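Local coordinates for hypothetical protein, GDSL-like Lipase/Acylhydrolase family protein (Bacteroides uniformis, PDB 4M8K) that probably hydrolyses ester bonds of lipids or other acylated substrates, as a putative lipase of the GDSL-like acylhydrolase family, at residues V23-D28 with F74-N79; H107-P112 with Q159-A164; I114-G119 with R165-T170; A149-L154 with D183-H188; E192-H197 with A216-S221. All coordinates share one frame; numbering follows the deposited sequence. Where two conformers were deposited one is given.

Contact 1. Residues V23-D28 with F74-N79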
# COMPACT_ATOMS: atom_id res chain seq x y z
N VAL A 23 2.54 8.69 10.14
CA VAL A 23 2.42 7.56 9.20
C VAL A 23 1.37 7.89 8.14
O VAL A 23 0.20 8.21 8.44
CB VAL A 23 2.06 6.23 9.94
CG1 VAL A 23 1.86 5.11 8.96
CG2 VAL A 23 3.14 5.83 10.94
N SER A 24 1.79 7.77 6.90
CA SER A 24 0.89 7.78 5.79
C SER A 24 0.90 6.43 5.06
O SER A 24 1.91 5.71 5.08
CB SER A 24 1.26 8.92 4.85
OG SER A 24 0.87 10.21 5.31
N ILE A 25 -0.23 6.10 4.43
CA ILE A 25 -0.43 4.84 3.70
C ILE A 25 -0.81 5.17 2.26
O ILE A 25 -1.64 6.06 2.05
CB ILE A 25 -1.55 4.02 4.37
CG1 ILE A 25 -1.15 3.69 5.82
CG2 ILE A 25 -1.82 2.71 3.63
CD1 ILE A 25 -2.29 3.88 6.78
N LEU A 26 -0.18 4.47 1.30
CA LEU A 26 -0.56 4.48 -0.12
C LEU A 26 -0.99 3.05 -0.42
O LEU A 26 -0.15 2.14 -0.48
CB LEU A 26 0.60 4.91 -0.98
CG LEU A 26 0.33 5.09 -2.45
CD1 LEU A 26 -0.66 6.19 -2.67
CD2 LEU A 26 1.60 5.37 -3.24
N GLY A 27 -2.31 2.83 -0.49
CA GLY A 27 -2.87 1.47 -0.51
C GLY A 27 -4.01 1.25 -1.45
O GLY A 27 -4.46 2.15 -2.23
N ASP A 28 -4.49 0.02 -1.38
CA ASP A 28 -5.64 -0.46 -2.11
C ASP A 28 -6.76 -0.86 -1.10
O ASP A 28 -6.76 -0.38 0.03
CB ASP A 28 -5.23 -1.58 -3.07
CG ASP A 28 -4.63 -2.79 -2.35
OD1 ASP A 28 -4.93 -3.05 -1.15
OD2 ASP A 28 -3.80 -3.47 -2.98
N PHE A 74 2.09 6.18 17.12
CA PHE A 74 2.19 6.94 15.89
C PHE A 74 0.97 7.82 15.77
O PHE A 74 0.03 7.70 16.50
CB PHE A 74 2.27 6.00 14.69
CG PHE A 74 3.56 5.22 14.62
CD1 PHE A 74 4.78 5.86 14.71
CD2 PHE A 74 3.55 3.83 14.49
CE1 PHE A 74 5.98 5.15 14.68
CE2 PHE A 74 4.76 3.11 14.44
CZ PHE A 74 5.97 3.77 14.51
N GLN A 75 0.98 8.61 14.72
CA GLN A 75 -0.14 9.42 14.36
C GLN A 75 -0.46 9.15 12.88
O GLN A 75 0.47 9.11 12.06
CB GLN A 75 0.37 10.79 14.63
CG GLN A 75 -0.48 11.96 14.31
CD GLN A 75 0.33 13.24 14.64
OE1 GLN A 75 0.38 14.14 13.83
NE2 GLN A 75 0.96 13.29 15.84
N LEU A 76 -1.74 9.06 12.51
CA LEU A 76 -2.11 8.92 11.11
C LEU A 76 -1.98 10.26 10.46
O LEU A 76 -2.51 11.22 10.99
CB LEU A 76 -3.58 8.44 10.94
CG LEU A 76 -4.00 8.29 9.47
CD1 LEU A 76 -3.25 7.20 8.76
CD2 LEU A 76 -5.51 8.04 9.36
N GLU A 77 -1.25 10.34 9.36
CA GLU A 77 -1.16 11.59 8.59
C GLU A 77 -2.22 11.45 7.46
O GLU A 77 -3.27 12.11 7.52
CB GLU A 77 0.25 11.80 8.08
CG GLU A 77 0.44 12.96 7.13
CD GLU A 77 0.44 14.32 7.81
OE1 GLU A 77 0.24 14.39 9.04
OE2 GLU A 77 0.61 15.35 7.11
N ARG A 78 -1.98 10.58 6.47
CA ARG A 78 -2.97 10.41 5.43
C ARG A 78 -3.08 8.94 5.11
O ARG A 78 -2.08 8.29 4.90
CB ARG A 78 -2.59 11.14 4.13
CG ARG A 78 -2.69 12.65 4.20
CD ARG A 78 -4.12 13.17 4.49
NE ARG A 78 -4.09 14.62 4.30
CZ ARG A 78 -4.15 15.24 3.11
NH1 ARG A 78 -4.32 14.57 1.97
NH2 ARG A 78 -4.06 16.56 3.07
N ASN A 79 -4.32 8.47 5.02
CA ASN A 79 -4.60 7.15 4.43
C ASN A 79 -5.15 7.28 2.99
O ASN A 79 -6.38 7.33 2.77
CB ASN A 79 -5.56 6.36 5.32
CG ASN A 79 -5.72 4.93 4.84
OD1 ASN A 79 -5.05 4.52 3.90
ND2 ASN A 79 -6.70 4.21 5.40
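Val23 pairs with Leu76 and Ile25 with Asn79 as parallel strand partners. Three main-chain bonds fix this: Val23 N to Gln75 O (2.9 Å), Glu77 N to Val23 O (2.7 Å), and Ile25 N to Arg78 O (2.9 Å). Two steps on 23-28 match three on 74-79, which defines a beta bulge. At the bulge Arg78 N reaches Ser24 OG in a weak bond (3.1 Å, bent to 135°); that hydroxyl is also bonded to Leu109 O, while Glu77 and Arg78 turn their charged ends to Thr111 and Asn108. Apolar contacts lie on the other face. Placed anti to the carbonyl carbon (chi1 177° for CG1), Val23 CG2 sits over the Phe74 ring, 3.8 Å from its CG, and Ile25 CD1 meets Leu76 CD1 at 4.0 Å, the two side chains at about a right angle. The pair forms the outer part of the 2-1-3-4-5 parallel sheet of the SGNH (GDSL) hydrolase fold, whose first strand runs into the Gly27-Asp28 start of the Gly-Asp-Ser signature.

Contact 2. Residues H107-P112 with Q159-A164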
# COMPACT_ATOMS: atom_id res chain seq x y z
N HIS A 107 1.78 12.51 -4.63
CA HIS A 107 1.84 13.87 -4.05
C HIS A 107 0.85 14.14 -2.93
O HIS A 107 0.93 15.20 -2.30
CB HIS A 107 1.62 14.96 -5.12
CG HIS A 107 2.63 14.95 -6.22
ND1 HIS A 107 3.72 15.79 -6.24
CD2 HIS A 107 2.72 14.20 -7.35
CE1 HIS A 107 4.43 15.57 -7.33
NE2 HIS A 107 3.84 14.61 -8.02
N ASN A 108 -0.09 13.24 -2.68
CA ASN A 108 -1.13 13.54 -1.71
C ASN A 108 -1.06 12.57 -0.52
O ASN A 108 -1.93 11.71 -0.36
CB ASN A 108 -2.48 13.52 -2.42
CG ASN A 108 -3.59 14.10 -1.60
OD1 ASN A 108 -3.42 14.87 -0.66
ND2 ASN A 108 -4.80 13.70 -1.98
N LEU A 109 -0.02 12.74 0.30
CA LEU A 109 0.23 11.93 1.49
C LEU A 109 0.52 12.74 2.75
O LEU A 109 0.99 12.18 3.75
CB LEU A 109 1.43 11.03 1.20
CG LEU A 109 1.24 10.03 0.05
CD1 LEU A 109 2.52 9.24 -0.16
CD2 LEU A 109 0.12 9.08 0.36
N GLY A 110 0.30 14.05 2.67
CA GLY A 110 0.61 14.97 3.75
C GLY A 110 2.11 15.14 3.95
O GLY A 110 2.87 15.12 2.98
N THR A 111 2.51 15.20 5.22
CA THR A 111 3.93 15.33 5.59
C THR A 111 4.34 14.18 6.50
O THR A 111 4.57 14.35 7.67
CB THR A 111 4.21 16.71 6.29
OG1 THR A 111 3.71 17.75 5.45
CG2 THR A 111 5.68 16.98 6.43
N PRO A 112 4.47 12.98 5.95
CA PRO A 112 4.78 11.83 6.75
C PRO A 112 6.24 11.69 7.06
O PRO A 112 7.10 12.18 6.31
CB PRO A 112 4.37 10.66 5.87
CG PRO A 112 4.62 11.19 4.46
CD PRO A 112 4.35 12.65 4.52
N GLN A 159 12.37 10.71 -4.01
CA GLN A 159 12.67 12.10 -4.36
C GLN A 159 11.72 13.08 -3.66
O GLN A 159 12.16 14.10 -3.11
CB GLN A 159 12.65 12.27 -5.88
CG GLN A 159 12.87 13.70 -6.29
CD GLN A 159 13.22 13.85 -7.76
OE1 GLN A 159 12.41 14.29 -8.57
NE2 GLN A 159 14.43 13.42 -8.11
N LEU A 160 10.41 12.79 -3.67
CA LEU A 160 9.43 13.66 -3.01
C LEU A 160 9.58 13.70 -1.47
O LEU A 160 9.32 14.76 -0.85
CB LEU A 160 8.00 13.26 -3.37
CG LEU A 160 7.67 13.46 -4.86
CD1 LEU A 160 6.31 12.90 -5.14
CD2 LEU A 160 7.70 14.93 -5.23
N TYR A 161 9.92 12.57 -0.85
CA TYR A 161 9.99 12.47 0.64
C TYR A 161 11.36 11.99 1.11
O TYR A 161 11.50 10.85 1.60
CB TYR A 161 8.87 11.54 1.13
CG TYR A 161 7.52 11.93 0.55
CD1 TYR A 161 6.86 13.04 1.01
CD2 TYR A 161 6.96 11.22 -0.50
CE1 TYR A 161 5.66 13.41 0.47
CE2 TYR A 161 5.75 11.59 -1.08
CZ TYR A 161 5.10 12.69 -0.58
OH TYR A 161 3.91 13.10 -1.13
N PRO A 162 12.41 12.82 0.90
CA PRO A 162 13.77 12.33 1.12
C PRO A 162 14.13 12.10 2.57
O PRO A 162 15.15 11.44 2.85
CB PRO A 162 14.67 13.46 0.52
CG PRO A 162 13.83 14.67 0.56
CD PRO A 162 12.41 14.19 0.34
N ALA A 163 13.34 12.68 3.47
CA ALA A 163 13.52 12.47 4.88
C ALA A 163 12.62 11.38 5.43
O ALA A 163 12.78 11.06 6.58
CB ALA A 163 13.27 13.77 5.64
N ALA A 164 11.72 10.78 4.65
CA ALA A 164 10.78 9.80 5.20
C ALA A 164 11.40 8.42 5.17
O ALA A 164 12.27 8.16 4.37
CB ALA A 164 9.48 9.80 4.43
O HOH W 1 2.27 14.53 0.37
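This is a partly buried, water-assisted contact between two connecting segments, in which Tyr161 reaches from just beyond helix 146-160 into the loop 107-112. Its CG lies anti to the carbonyl carbon (chi1 -50°), which sends the ring to the loop. A single water is the polar centre: it donates to Tyr161 OH (2.6 Å), accepts from Leu109 N and also bonds Gly110 O and His107 O. The phenol oxygen is bonded to Ile106 O too, so two partners fix the end of the ring against the loop backbone, with no direct hydrogen bond between 107-112 and 159-164. Both segments lead into strands, 114-118 and 165-170, and so lie at the N-terminal ends of two neighbouring strands of the parallel sheet in this alpha/beta fold; a type I turn from Tyr161 to Ala164, with Ala164 N bonded to Tyr161 O, makes the second of these entries. Leu109 CD1 lies 4.1 Å from Tyr161 CE2 and Pro112 CD 4.3 Å from CE1, both obliquely and from the same side of the ring plane. Farther back along the helix, Leu160 CD1 rests over a face of the His107 imidazole, 4.0 Å from its centroid and 13° off the normal, a CH-pi contact.

Contact 3. Residues I114-G119 with R165-T170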
# COMPACT_ATOMS: atom_id res chain seq x y z
N ILE A 114 6.89 8.41 8.06
CA ILE A 114 6.86 7.00 7.65
C ILE A 114 5.82 6.87 6.56
O ILE A 114 4.65 7.31 6.71
CB ILE A 114 6.56 6.06 8.85
CG1 ILE A 114 7.70 6.10 9.87
CG2 ILE A 114 6.39 4.61 8.37
CD1 ILE A 114 7.30 5.52 11.22
N ILE A 115 6.22 6.23 5.45
CA ILE A 115 5.27 5.90 4.37
C ILE A 115 5.21 4.37 4.21
O ILE A 115 6.23 3.69 4.03
CB ILE A 115 5.65 6.56 3.04
CG1 ILE A 115 5.64 8.08 3.20
CG2 ILE A 115 4.69 6.12 1.94
CD1 ILE A 115 6.16 8.83 2.02
N LEU A 116 4.00 3.84 4.30
CA LEU A 116 3.73 2.44 4.09
C LEU A 116 2.99 2.24 2.75
O LEU A 116 1.84 2.64 2.60
CB LEU A 116 2.95 1.87 5.27
CG LEU A 116 3.53 2.20 6.65
CD1 LEU A 116 2.56 1.68 7.70
CD2 LEU A 116 4.92 1.62 6.89
N VAL A 117 3.69 1.61 1.81
CA VAL A 117 3.18 1.32 0.47
C VAL A 117 2.69 -0.11 0.49
O VAL A 117 3.46 -1.02 0.83
CB VAL A 117 4.28 1.47 -0.62
CG1 VAL A 117 3.68 1.28 -2.00
CG2 VAL A 117 4.93 2.83 -0.54
N PHE A 118 1.40 -0.31 0.17
CA PHE A 118 0.74 -1.62 0.24
C PHE A 118 -0.09 -1.84 -1.02
O PHE A 118 -1.32 -1.71 -1.04
CB PHE A 118 -0.09 -1.69 1.52
CG PHE A 118 -0.58 -3.04 1.90
CD1 PHE A 118 -0.45 -4.16 1.07
CD2 PHE A 118 -1.16 -3.20 3.14
CE1 PHE A 118 -0.88 -5.37 1.48
CE2 PHE A 118 -1.58 -4.43 3.58
CZ PHE A 118 -1.47 -5.52 2.74
N GLY A 119 0.60 -2.19 -2.09
CA GLY A 119 -0.01 -2.37 -3.41
C GLY A 119 0.56 -3.56 -4.19
O GLY A 119 1.51 -4.30 -3.73
N ARG A 165 10.94 7.53 6.05
CA ARG A 165 11.22 6.11 5.93
C ARG A 165 10.08 5.45 5.19
O ARG A 165 8.92 5.61 5.52
CB ARG A 165 11.45 5.45 7.32
CG ARG A 165 12.77 5.78 7.99
CD ARG A 165 14.02 5.30 7.20
NE ARG A 165 13.91 3.93 6.65
CZ ARG A 165 14.12 2.80 7.34
NH1 ARG A 165 14.44 2.83 8.63
NH2 ARG A 165 13.99 1.61 6.74
N ILE A 166 10.41 4.73 4.13
CA ILE A 166 9.44 4.12 3.25
C ILE A 166 9.59 2.62 3.34
O ILE A 166 10.72 2.10 3.28
CB ILE A 166 9.68 4.54 1.80
CG1 ILE A 166 9.68 6.07 1.68
CG2 ILE A 166 8.66 3.87 0.88
CD1 ILE A 166 10.21 6.58 0.35
N TYR A 167 8.47 1.96 3.60
CA TYR A 167 8.36 0.51 3.69
C TYR A 167 7.35 0.00 2.69
O TYR A 167 6.25 0.59 2.53
CB TYR A 167 7.89 0.11 5.09
CG TYR A 167 8.87 0.45 6.18
CD1 TYR A 167 8.85 1.68 6.78
CD2 TYR A 167 9.79 -0.48 6.63
CE1 TYR A 167 9.74 2.00 7.80
CE2 TYR A 167 10.72 -0.16 7.62
CZ TYR A 167 10.69 1.08 8.20
OH TYR A 167 11.58 1.39 9.20
N ASN A 168 7.73 -1.02 1.94
CA ASN A 168 6.83 -1.70 1.06
C ASN A 168 6.23 -2.93 1.76
O ASN A 168 6.91 -3.63 2.53
CB ASN A 168 7.52 -2.18 -0.19
CG ASN A 168 6.52 -2.61 -1.27
OD1 ASN A 168 5.73 -1.78 -1.79
ND2 ASN A 168 6.55 -3.86 -1.64
N ILE A 169 4.97 -3.18 1.47
CA ILE A 169 4.28 -4.32 2.06
C ILE A 169 3.76 -5.20 0.92
O ILE A 169 2.91 -4.74 0.13
CB ILE A 169 3.12 -3.87 2.93
CG1 ILE A 169 3.58 -3.04 4.13
CG2 ILE A 169 2.34 -5.08 3.48
CD1 ILE A 169 2.39 -2.37 4.87
N THR A 170 4.27 -6.44 0.85
CA THR A 170 3.88 -7.43 -0.18
C THR A 170 2.83 -8.42 0.33
O THR A 170 3.10 -9.27 1.20
CB THR A 170 5.10 -8.20 -0.73
OG1 THR A 170 6.00 -7.28 -1.34
CG2 THR A 170 4.70 -9.25 -1.78
O HOH W 2 1.03 -5.80 -1.65
O HOH W 3 3.29 -2.30 -2.48
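Ile115 and Val117 bind the odd-numbered residues Arg165, Tyr167 and Ile169 through unbroken parallel pairing, with strand axes only 16° apart. Ile115 N to Arg165 O (2.8 Å) and Tyr167 N to Ile115 O (2.9 Å) open the series, Val117 N to Tyr167 O continues it, and Val117 O receives Ile169 N (2.7 Å). These are the third and fourth strands of the flavodoxin-like sheet of SGNH hydrolases, and their side chains divide between its two helical layers. On one face Val117 CG2 meets Ile166 CG2 at 4.1 Å, beneath Leu153 and Leu157 of helix 146-160. On the other, Leu116 and Tyr167 lie side by side pointing the same way, CD2 against CB at 3.8 Å, with Trp64 and Phe68 of helix 64-71 covering Leu116. With CG opposite the backbone N (chi1 -167°), the Phe118 ring is placed so that Ile169 CG2 stands over its centre, 3.6 Å from the centroid and 5° off the normal. Substituting an alanine for Phe118 would probably strip Ile169 CG2 of its aromatic floor and open a gap beside Trp64, whose ring meets the phenylalanine. Beyond the last direct bond two waters bridge the strands: one joins Gly119 O to Ile169 O in the plane of the Phe118 ring, and another joins Gly119 N to Asn168 OD1, while Asn168 ND2 is hydrogen-bonded to Asn193 OD1 of neighbouring strand 192-195.

Contact 4. Residues A149-L154 with D183-H188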
# COMPACT_ATOMS: atom_id res chain seq x y z
N ALA A 149 6.35 0.79 -13.61
CA ALA A 149 5.51 1.55 -12.66
C ALA A 149 5.97 1.49 -11.21
O ALA A 149 6.04 2.52 -10.56
CB ALA A 149 4.06 1.12 -12.79
N PHE A 150 6.35 0.30 -10.73
CA PHE A 150 6.81 0.11 -9.36
C PHE A 150 8.18 0.71 -9.17
O PHE A 150 8.47 1.30 -8.14
CB PHE A 150 6.80 -1.39 -8.97
CG PHE A 150 6.96 -1.61 -7.52
CD1 PHE A 150 5.91 -1.41 -6.63
CD2 PHE A 150 8.20 -2.02 -7.01
CE1 PHE A 150 6.11 -1.56 -5.25
CE2 PHE A 150 8.38 -2.22 -5.64
CZ PHE A 150 7.34 -1.99 -4.77
N CYS A 151 9.04 0.59 -10.18
CA CYS A 151 10.29 1.35 -10.12
C CYS A 151 10.00 2.85 -10.02
O CYS A 151 10.63 3.58 -9.24
CB CYS A 151 11.14 1.08 -11.37
SG CYS A 151 11.78 -0.62 -11.62
N TYR A 152 9.08 3.36 -10.86
CA TYR A 152 8.84 4.80 -10.90
C TYR A 152 8.30 5.22 -9.53
O TYR A 152 8.61 6.30 -9.00
CB TYR A 152 7.94 5.18 -12.09
CG TYR A 152 7.35 6.59 -12.09
CD1 TYR A 152 6.18 6.90 -11.38
CD2 TYR A 152 7.93 7.61 -12.80
CE1 TYR A 152 5.62 8.18 -11.39
CE2 TYR A 152 7.37 8.88 -12.84
CZ TYR A 152 6.22 9.16 -12.15
OH TYR A 152 5.71 10.42 -12.17
N LEU A 153 7.51 4.34 -8.93
CA LEU A 153 6.88 4.60 -7.63
C LEU A 153 7.91 4.83 -6.57
O LEU A 153 7.93 5.88 -5.90
CB LEU A 153 5.95 3.43 -7.25
CG LEU A 153 5.18 3.58 -5.92
CD1 LEU A 153 4.27 4.80 -5.94
CD2 LEU A 153 4.36 2.34 -5.62
N LEU A 154 8.78 3.85 -6.37
CA LEU A 154 9.80 4.01 -5.32
C LEU A 154 10.74 5.17 -5.65
O LEU A 154 11.14 5.92 -4.77
CB LEU A 154 10.56 2.74 -5.08
CG LEU A 154 9.71 1.50 -4.74
CD1 LEU A 154 10.60 0.37 -4.24
CD2 LEU A 154 8.69 1.81 -3.67
N ASP A 183 10.21 -7.40 -4.84
CA ASP A 183 11.33 -7.63 -3.93
C ASP A 183 12.62 -7.14 -4.56
O ASP A 183 13.43 -6.50 -3.91
CB ASP A 183 11.44 -9.10 -3.56
CG ASP A 183 12.25 -9.30 -2.30
OD1 ASP A 183 11.98 -8.70 -1.27
OD2 ASP A 183 13.20 -10.04 -2.32
N GLU A 184 12.79 -7.45 -5.83
CA GLU A 184 13.97 -6.99 -6.59
C GLU A 184 14.06 -5.45 -6.68
O GLU A 184 15.12 -4.84 -6.51
CB GLU A 184 13.93 -7.57 -8.00
CG GLU A 184 14.96 -6.97 -8.96
CD GLU A 184 16.41 -7.19 -8.51
OE1 GLU A 184 16.67 -7.87 -7.50
OE2 GLU A 184 17.32 -6.68 -9.19
N ILE A 185 12.93 -4.82 -6.99
CA ILE A 185 12.89 -3.37 -7.10
C ILE A 185 13.05 -2.69 -5.74
O ILE A 185 13.80 -1.68 -5.67
CB ILE A 185 11.58 -2.90 -7.84
CG1 ILE A 185 11.56 -3.45 -9.26
CG2 ILE A 185 11.50 -1.39 -7.90
CD1 ILE A 185 10.23 -3.36 -9.96
N CYS A 186 12.41 -3.19 -4.67
CA CYS A 186 12.71 -2.73 -3.32
C CYS A 186 14.20 -2.81 -3.01
O CYS A 186 14.79 -1.85 -2.49
CB CYS A 186 11.98 -3.54 -2.29
SG CYS A 186 10.20 -3.14 -2.23
N ARG A 187 14.81 -3.92 -3.35
CA ARG A 187 16.29 -4.07 -3.14
C ARG A 187 17.09 -3.01 -3.94
O ARG A 187 18.04 -2.39 -3.41
CB ARG A 187 16.74 -5.50 -3.45
CG ARG A 187 18.27 -5.72 -3.26
CD ARG A 187 18.99 -6.58 -4.34
NE ARG A 187 18.72 -6.12 -5.72
CZ ARG A 187 19.35 -5.11 -6.33
NH1 ARG A 187 20.31 -4.44 -5.72
NH2 ARG A 187 19.02 -4.76 -7.57
N HIS A 188 16.70 -2.78 -5.19
CA HIS A 188 17.37 -1.74 -5.98
C HIS A 188 17.36 -0.41 -5.23
O HIS A 188 18.35 0.23 -5.11
CB HIS A 188 16.71 -1.57 -7.35
CG HIS A 188 17.36 -0.52 -8.21
ND1 HIS A 188 18.41 -0.80 -9.08
CD2 HIS A 188 17.13 0.81 -8.32
CE1 HIS A 188 18.80 0.31 -9.68
NE2 HIS A 188 18.06 1.31 -9.23
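A chi1 of -167° carries the Phe150 ring away from its own backbone N and toward helix 176-189, while Ile185 sets CG1 opposite its carbonyl carbon and spreads its two branches over helix 146-160. One branch, CG2, comes to 3.5 Å from Phe150 CD2, and the other ends with CD1 at 3.6 Å from Cys151 SG, so Ile185 wedges between phenylalanine and cysteine. Ile185 CB lies in the plane of the Phe150 ring, at its edge. Cys186 SG also sits at that ring's edge, 4.0 Å from CE2 and 89° off the ring normal, a sulfur-aromatic contact made in plane. Leu154 CD1 adds a further touch, 3.9 Å from Cys186 CA. An alanine in place of Phe150 is likely to leave Ile185 and Cys186 SG facing a gap between the helices, with Asn168 losing part of its cover. The axes of 149-154 and 183-188 run in the same general direction, 9.9 Å apart at closest and inclined by 31°. No hydrogen bond crosses between them; the charged pair Arg187 and Glu184 bonds within helix 176-189. The attraction therefore comes from fitted apolar surface, with both thiol sulfurs serving as polarisable groups.

Contact 5. Residues E192-H197 with A216-S221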
# COMPACT_ATOMS: atom_id res chain seq x y z
N GLU A 192 12.99 -1.42 2.48
CA GLU A 192 12.53 -2.67 3.14
C GLU A 192 11.19 -3.17 2.60
O GLU A 192 10.20 -2.41 2.48
CB GLU A 192 12.43 -2.52 4.67
CG GLU A 192 11.73 -3.69 5.41
CD GLU A 192 12.60 -4.50 6.35
OE1 GLU A 192 13.10 -3.89 7.32
OE2 GLU A 192 12.71 -5.74 6.17
N ASN A 193 11.17 -4.47 2.29
CA ASN A 193 10.01 -5.11 1.75
C ASN A 193 9.46 -6.09 2.78
O ASN A 193 10.14 -7.02 3.13
CB ASN A 193 10.36 -5.82 0.44
CG ASN A 193 9.19 -6.45 -0.23
OD1 ASN A 193 8.03 -6.02 -0.06
ND2 ASN A 193 9.44 -7.48 -0.99
N ILE A 194 8.24 -5.85 3.27
CA ILE A 194 7.61 -6.72 4.28
C ILE A 194 6.83 -7.78 3.54
O ILE A 194 5.81 -7.52 2.91
CB ILE A 194 6.71 -5.89 5.20
CG1 ILE A 194 7.59 -4.80 5.84
CG2 ILE A 194 6.07 -6.76 6.25
CD1 ILE A 194 6.87 -3.68 6.53
N ARG A 195 7.33 -9.00 3.59
CA ARG A 195 6.69 -10.09 2.85
C ARG A 195 5.67 -10.80 3.73
O ARG A 195 6.00 -11.64 4.54
CB ARG A 195 7.74 -11.03 2.29
CG ARG A 195 8.55 -10.30 1.22
CD ARG A 195 9.66 -11.13 0.56
NE ARG A 195 10.66 -11.56 1.54
CZ ARG A 195 11.62 -10.77 2.05
NH1 ARG A 195 11.75 -9.49 1.69
NH2 ARG A 195 12.47 -11.28 2.93
N LEU A 196 4.41 -10.43 3.57
CA LEU A 196 3.40 -10.99 4.44
C LEU A 196 3.24 -12.51 4.22
O LEU A 196 3.43 -13.00 3.12
CB LEU A 196 2.09 -10.33 4.19
CG LEU A 196 2.08 -8.83 4.41
CD1 LEU A 196 0.70 -8.29 4.03
CD2 LEU A 196 2.42 -8.51 5.83
N HIS A 197 2.91 -13.23 5.29
CA HIS A 197 2.65 -14.65 5.18
C HIS A 197 1.50 -15.04 6.11
O HIS A 197 1.29 -14.43 7.14
CB HIS A 197 3.91 -15.44 5.55
CG HIS A 197 4.41 -15.13 6.94
ND1 HIS A 197 4.03 -15.86 8.06
CD2 HIS A 197 5.27 -14.18 7.38
CE1 HIS A 197 4.61 -15.35 9.12
NE2 HIS A 197 5.36 -14.33 8.74
N ALA A 216 0.93 -7.13 13.04
CA ALA A 216 2.05 -7.70 13.76
C ALA A 216 3.27 -7.84 12.86
O ALA A 216 4.36 -7.50 13.29
CB ALA A 216 1.71 -9.05 14.41
N GLN A 217 3.07 -8.29 11.62
CA GLN A 217 4.19 -8.49 10.72
C GLN A 217 4.83 -7.17 10.26
O GLN A 217 6.05 -7.11 10.10
CB GLN A 217 3.78 -9.34 9.51
CG GLN A 217 3.67 -10.80 9.89
CD GLN A 217 3.08 -11.66 8.79
OE1 GLN A 217 3.41 -11.52 7.61
NE2 GLN A 217 2.19 -12.58 9.19
N VAL A 218 4.02 -6.14 10.01
CA VAL A 218 4.58 -4.80 9.72
C VAL A 218 5.44 -4.33 10.91
O VAL A 218 6.58 -3.86 10.74
CB VAL A 218 3.47 -3.80 9.32
CG1 VAL A 218 4.01 -2.38 9.22
CG2 VAL A 218 2.83 -4.20 7.99
N TRP A 219 4.93 -4.51 12.13
CA TRP A 219 5.65 -4.04 13.33
C TRP A 219 6.96 -4.81 13.52
O TRP A 219 7.97 -4.20 13.82
CB TRP A 219 4.76 -4.11 14.59
CG TRP A 219 5.44 -3.68 15.88
CD1 TRP A 219 5.69 -4.46 16.98
CD2 TRP A 219 5.99 -2.39 16.18
NE1 TRP A 219 6.35 -3.74 17.93
CE2 TRP A 219 6.54 -2.47 17.48
CE3 TRP A 219 6.07 -1.19 15.48
CZ2 TRP A 219 7.14 -1.38 18.09
CZ3 TRP A 219 6.68 -0.12 16.09
CH2 TRP A 219 7.21 -0.22 17.38
N GLU A 220 6.97 -6.12 13.24
CA GLU A 220 8.23 -6.87 13.23
C GLU A 220 9.32 -6.18 12.41
O GLU A 220 10.47 -6.17 12.81
CB GLU A 220 8.03 -8.30 12.69
CG GLU A 220 7.33 -9.31 13.62
CD GLU A 220 6.92 -10.60 12.89
OE1 GLU A 220 7.62 -10.96 11.92
OE2 GLU A 220 5.90 -11.26 13.25
N SER A 221 8.98 -5.62 11.25
CA SER A 221 9.99 -5.03 10.37
C SER A 221 10.28 -3.58 10.74
O SER A 221 11.42 -3.14 10.70
CB SER A 221 9.52 -5.15 8.92
OG SER A 221 9.36 -6.53 8.63
O HOH W 4 13.45 -4.73 9.73
O HOH W 5 6.03 -10.77 7.19
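The Gln217 amide lies almost flat against the His197 imidazole, the two planes 15° apart, with amide NE2 over the ring centre. His197 CG occupies the crowded position between its backbone N and carbonyl carbon (chi1 58°), which folds the ring back over the amide. The same amide grips the main chain of that residue twice. Gln217 OE1 accepts from His197 N on a lone pair in the carbonyl plane (2.9 Å), and Gln217 NE2 donates to His197 O in a nearly straight bond (2.9 Å, 169°). Held at both ends, the amide cannot turn without breaking a bond, and a water ties OE1 to Arg195 O as well. Leu196 crosses the glutamine obliquely, its CD2 3.6 Å from OE1. Earlier in the strand, Ile194 points at the helix: CG2 is 3.9 Å from Gln217 O and CD1 is 4.1 Å from Val218 CG1. Strand 192-195 runs roughly antiparallel to segment 216-221 of helix 208-222, their axes 8.7 Å apart at closest. The strand is the last of the parallel sheet, bonded to strand 165-170; Val218 also packs on Ile169 of that strand and Phe68 of helix 64-71, while Arg195 turns away to Asp183 of helix 176-189.

In the fold
Contacts 3 and 4 are buried; the other three are partly buried. Contacts 1 and 3 each pair strands of one parallel sheet and meet through backbone bonds between strands 22-27 and 114-118, but contact 1 is bulged at an outer strand and contact 3 is regular. Contact 5 supplies the opposite outer strand, joined to contact 3 by Asn168 O to Ile194 N, and relies on an amide gripping backbone. Contact 4 is purely apolar across its seam and lies against the Val117-Asn168 face of contact 3. Contact 2 shares helix 146-160 with it yet is mixed and water-centred, about 17 Å away between centres, and bonds to contact 1 through Ser24 and Glu77.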